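Local coordinates for protein galactose-binding lectin (Arachis hypogaea, PDB 6VAW) that binds D-galactose and related beta-galactosides as a calcium- and manganese-containing homotetrameric legume lectin, at residues A[1-7]-A[223-229]; A[43-47]-A[94-100]. All coordinates share one frame; numbering follows the deposited sequence.

Contact 1 (1-7 with 223-229) pairs the two ends of the chain in the large antiparallel sheet of the legume lectin sandwich, whereas contact 2 (43-47 with 94-100) lays a long loop on the other, seven-stranded sheet. Their centres are 24 Å apart and they do not touch, the nearest atoms being about 5 Å from each other. Strand 43-53 relates them: its first residues form contact 2, and later ones, Y48, M50, V52 and R53, pack against contact 1. Contact 1 lies away from the sugar and metal sites, while in contact 2 the V43 side chain is about 10 Å from the bound galactoside and about 13 Å from the calcium ion.

Contact 1 of 2, residues A[1-7]-A[223-229]; sequences AETVSFN and WSFTSTL
The ring of F6 carries the methylene of F225 on one face and turns an edge to W223. F225 CB sits 3.7 Å from the F6 ring centroid, 20° off the normal, as a CH-pi contact. The two phenyl planes are nearly parallel but slid apart, so they barely overlap. At its other contact, CE1 of F6 points onto the face of the indole, over its centre and 3.8 Å from CD2 of W223; this edge-to-face pair has planes at 84°. F6 reaches both partners because its CG stands between the backbone N and the carbonyl carbon (chi1 56°), which brings the ring over the neighbouring strand. F225 instead has CG anti to its N, carrying its ring past that of F6.

V4, S227, E2 and L229 continue this face of the sheet. A water donates to E2 O (2.8 Å) and also hydrogen-bonds S227 OG, bridging a carbonyl to a hydroxyl of the facing strand. On the reverse face, T228 OG1 donates to T3 OG1 at 2.8 Å. Each of these hydroxyls also bonds the second subunit, T3 to D184 and T228 to I185 N of that neighbour. Backbone bonds in both directions join E2 with L229, V4 with S227 and F6 with F225, as in a regular antiparallel pair.

Strand 223-229 is thus held between the N-terminal strand and strand 64-74, with which it shares further backbone bonds. The aromatic face looks onto the other sheet of the sandwich: Y48 stacks on F6, F204 meets F225, F206 makes an edge-to-face pair with W223, and R53 forms a salt bridge with E2.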
# COMPACT_ATOMS: atom_id res chain seq x y z
N ALA A 1 -15.80 3.51 2.46
CA ALA A 1 -14.98 4.68 2.80
C ALA A 1 -14.16 5.15 1.60
O ALA A 1 -13.73 4.35 0.77
CB ALA A 1 -14.05 4.35 3.97
N GLU A 2 -13.96 6.47 1.52
CA GLU A 2 -13.23 7.13 0.45
C GLU A 2 -11.81 7.44 0.95
O GLU A 2 -11.66 8.23 1.89
CB GLU A 2 -13.98 8.41 0.06
CG GLU A 2 -13.37 9.25 -1.04
CD GLU A 2 -14.28 10.41 -1.41
OE1 GLU A 2 -15.41 10.14 -1.87
OE2 GLU A 2 -13.90 11.58 -1.19
N THR A 3 -10.81 6.86 0.31
CA THR A 3 -9.40 7.00 0.67
C THR A 3 -8.55 7.54 -0.48
O THR A 3 -8.72 7.12 -1.63
CB THR A 3 -8.86 5.63 1.18
OG1 THR A 3 -9.55 5.34 2.40
CG2 THR A 3 -7.34 5.62 1.43
N VAL A 4 -7.67 8.51 -0.15
CA VAL A 4 -6.67 9.09 -1.05
C VAL A 4 -5.32 8.70 -0.45
O VAL A 4 -5.06 9.01 0.71
CB VAL A 4 -6.80 10.62 -1.26
CG1 VAL A 4 -5.65 11.16 -2.11
CG2 VAL A 4 -8.15 11.01 -1.88
N SER A 5 -4.49 8.01 -1.23
CA SER A 5 -3.18 7.58 -0.76
C SER A 5 -2.12 7.76 -1.83
O SER A 5 -2.34 7.39 -2.99
CB SER A 5 -3.24 6.11 -0.33
OG SER A 5 -2.04 5.75 0.33
N PHE A 6 -0.96 8.34 -1.44
CA PHE A 6 0.16 8.54 -2.36
C PHE A 6 1.47 8.49 -1.62
O PHE A 6 1.50 8.62 -0.41
CB PHE A 6 0.03 9.84 -3.18
CG PHE A 6 -0.12 11.16 -2.46
CD1 PHE A 6 0.99 11.83 -1.96
CD2 PHE A 6 -1.37 11.75 -2.32
CE1 PHE A 6 0.86 13.07 -1.33
CE2 PHE A 6 -1.50 12.99 -1.67
CZ PHE A 6 -0.38 13.65 -1.21
N ASN A 7 2.56 8.30 -2.36
CA ASN A 7 3.89 8.25 -1.77
C ASN A 7 4.91 8.73 -2.81
O ASN A 7 4.94 8.22 -3.93
CB ASN A 7 4.22 6.83 -1.25
CG ASN A 7 5.65 6.66 -0.76
OD1 ASN A 7 6.39 5.81 -1.26
ND2 ASN A 7 6.08 7.48 0.18
N TRP A 223 7.44 12.62 0.63
CA TRP A 223 6.10 12.89 1.15
C TRP A 223 5.19 11.68 0.92
O TRP A 223 5.03 11.24 -0.21
CB TRP A 223 5.54 14.13 0.46
CG TRP A 223 4.21 14.62 0.97
CD1 TRP A 223 3.66 14.40 2.21
CD2 TRP A 223 3.30 15.47 0.27
NE1 TRP A 223 2.46 15.05 2.31
CE2 TRP A 223 2.23 15.74 1.14
CE3 TRP A 223 3.31 16.07 -1.00
CZ2 TRP A 223 1.17 16.60 0.79
CZ3 TRP A 223 2.24 16.86 -1.37
CH2 TRP A 223 1.17 17.10 -0.49
N SER A 224 4.57 11.17 2.00
CA SER A 224 3.59 10.10 1.94
C SER A 224 2.32 10.62 2.60
O SER A 224 2.40 11.47 3.48
CB SER A 224 4.10 8.82 2.59
OG SER A 224 4.23 8.94 3.99
N PHE A 225 1.16 10.17 2.14
CA PHE A 225 -0.11 10.68 2.63
C PHE A 225 -1.20 9.66 2.48
O PHE A 225 -1.26 8.98 1.46
CB PHE A 225 -0.47 11.95 1.81
CG PHE A 225 -1.79 12.62 2.13
CD1 PHE A 225 -2.97 12.20 1.52
CD2 PHE A 225 -1.85 13.69 3.01
CE1 PHE A 225 -4.18 12.85 1.78
CE2 PHE A 225 -3.06 14.30 3.31
CZ PHE A 225 -4.22 13.88 2.69
N THR A 226 -2.10 9.59 3.47
CA THR A 226 -3.29 8.76 3.43
C THR A 226 -4.40 9.50 4.14
O THR A 226 -4.20 9.91 5.28
CB THR A 226 -3.14 7.34 4.01
OG1 THR A 226 -2.06 6.62 3.38
CG2 THR A 226 -4.44 6.52 3.90
N SER A 227 -5.54 9.67 3.49
CA SER A 227 -6.72 10.27 4.09
C SER A 227 -7.88 9.32 3.88
O SER A 227 -7.95 8.68 2.83
CB SER A 227 -7.01 11.64 3.50
OG SER A 227 -7.50 11.52 2.17
N THR A 228 -8.77 9.20 4.86
CA THR A 228 -9.95 8.34 4.78
C THR A 228 -11.16 9.11 5.29
O THR A 228 -11.15 9.62 6.40
CB THR A 228 -9.75 6.99 5.49
OG1 THR A 228 -8.69 6.29 4.85
CG2 THR A 228 -11.00 6.11 5.47
N LEU A 229 -12.19 9.16 4.45
CA LEU A 229 -13.48 9.84 4.73
C LEU A 229 -14.57 8.77 4.76
O LEU A 229 -14.72 8.03 3.79
CB LEU A 229 -13.78 10.94 3.68
CG LEU A 229 -15.15 11.66 3.72
CD1 LEU A 229 -15.28 12.60 4.94
CD2 LEU A 229 -15.40 12.43 2.44
O HOH W 1 -10.19 10.59 1.83

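Contact 2 of 2, residues A[43-47]-A[94-100]; sequences VGRVL and TQIPAGS
R45 rises from its strand alongside I96 and ends at T94. Its chi1 of -30° is displaced from a staggered value, with CG beside the backbone N; the chain then runs on extended through chi2 and bends at chi3 (-57°). This bend carries the guanidinium up to the loop while CG and CD slide past I96, each 3.7 Å from I96 CG1. NH2 donates to T94 OG1 at 2.9 Å, with the acceptor somewhat out of the guanidinium plane and an N-H...O angle of 146°, so the bond is noticeably bent. One face of the same group lies against the backbone between Q95 and I96, with I96 N 3.6 Å above the plane. Other bonds help fix its rotation: NE donates to Q21 OE1 and NH1 to G107 O.

The hydroxyl of T94 can meet NH2 because OG1 is anti to the backbone N, a choice that places CG2 between the N and the carbonyl carbon. That methyl rests on L47, 4.0 Å from both CD1 and CD2 of L47. Farther along, CD1 and CG2 of I96 both lie against the one V43 methyl, each 3.8 Å from V43 CG1, as the two side chains slide past each other. The second V43 methyl, CG2, approaches S100 OG at 3.6 Å, and this hydroxyl is in turn bonded to G102 N.

P97 to S100 make a type II beta turn, with G99 at positive phi in its third position, which leads from I96 to S100. The contact therefore seats the long connection after strand 84-91 on the front sheet of the legume lectin sandwich; a few residues onward, G103 and G104 line the galactoside pocket.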
# COMPACT_ATOMS: atom_id res chain seq x y z
N VAL A 43 9.18 33.17 -3.52
CA VAL A 43 8.12 32.30 -3.01
C VAL A 43 7.97 31.13 -3.98
O VAL A 43 7.86 31.33 -5.19
CB VAL A 43 6.75 33.01 -2.78
CG1 VAL A 43 5.68 32.01 -2.36
CG2 VAL A 43 6.85 34.14 -1.76
N GLY A 44 7.95 29.93 -3.42
CA GLY A 44 7.75 28.69 -4.16
C GLY A 44 6.84 27.76 -3.39
O GLY A 44 6.95 27.68 -2.16
N ARG A 45 5.88 27.13 -4.07
CA ARG A 45 4.94 26.21 -3.46
C ARG A 45 4.73 25.00 -4.36
O ARG A 45 4.77 25.12 -5.58
CB ARG A 45 3.59 26.87 -3.14
CG ARG A 45 3.63 28.37 -2.83
CD ARG A 45 2.41 28.86 -2.07
NE ARG A 45 1.15 28.59 -2.76
CZ ARG A 45 -0.03 29.03 -2.33
NH1 ARG A 45 -0.11 29.79 -1.24
NH2 ARG A 45 -1.14 28.72 -2.99
N VAL A 46 4.52 23.82 -3.75
CA VAL A 46 4.18 22.58 -4.44
C VAL A 46 2.88 22.08 -3.85
O VAL A 46 2.71 22.11 -2.63
CB VAL A 46 5.28 21.49 -4.45
CG1 VAL A 46 6.51 21.96 -5.20
CG2 VAL A 46 5.65 21.00 -3.05
N LEU A 47 1.95 21.63 -4.69
CA LEU A 47 0.66 21.09 -4.26
C LEU A 47 0.42 19.73 -4.87
O LEU A 47 0.83 19.50 -6.02
CB LEU A 47 -0.50 22.01 -4.66
CG LEU A 47 -0.47 23.46 -4.19
CD1 LEU A 47 -1.25 24.35 -5.13
CD2 LEU A 47 -1.02 23.59 -2.78
N THR A 94 -6.20 27.69 -4.58
CA THR A 94 -5.13 28.42 -3.90
C THR A 94 -3.97 28.79 -4.83
O THR A 94 -3.48 27.99 -5.63
CB THR A 94 -4.63 27.70 -2.62
OG1 THR A 94 -3.78 28.58 -1.91
CG2 THR A 94 -3.90 26.37 -2.90
N GLN A 95 -3.54 30.05 -4.71
CA GLN A 95 -2.43 30.63 -5.46
C GLN A 95 -1.55 31.44 -4.52
O GLN A 95 -2.03 31.88 -3.47
CB GLN A 95 -2.95 31.55 -6.60
CG GLN A 95 -3.71 30.84 -7.75
CD GLN A 95 -2.86 29.92 -8.62
OE1 GLN A 95 -3.29 28.82 -8.97
NE2 GLN A 95 -1.67 30.36 -9.01
N ILE A 96 -0.28 31.66 -4.89
CA ILE A 96 0.59 32.57 -4.12
C ILE A 96 -0.15 33.92 -4.01
O ILE A 96 -0.67 34.39 -5.03
CB ILE A 96 1.99 32.73 -4.77
CG1 ILE A 96 2.75 31.38 -4.78
CG2 ILE A 96 2.82 33.82 -4.06
CD1 ILE A 96 4.01 31.34 -5.67
N PRO A 97 -0.30 34.52 -2.80
CA PRO A 97 -1.02 35.80 -2.70
C PRO A 97 -0.45 36.86 -3.65
O PRO A 97 0.77 36.96 -3.80
CB PRO A 97 -0.81 36.19 -1.23
CG PRO A 97 -0.60 34.91 -0.53
CD PRO A 97 0.19 34.08 -1.48
N ALA A 98 -1.33 37.58 -4.36
CA ALA A 98 -0.89 38.60 -5.33
C ALA A 98 -0.11 39.71 -4.62
O ALA A 98 -0.52 40.17 -3.56
CB ALA A 98 -2.07 39.17 -6.10
N GLY A 99 1.05 40.04 -5.19
CA GLY A 99 1.97 41.03 -4.64
C GLY A 99 2.65 40.57 -3.37
O GLY A 99 3.00 41.39 -2.52
N SER A 100 2.85 39.24 -3.22
CA SER A 100 3.47 38.61 -2.06
C SER A 100 4.85 39.19 -1.74
O SER A 100 5.71 39.27 -2.61
CB SER A 100 3.60 37.10 -2.26
OG SER A 100 4.22 36.52 -1.13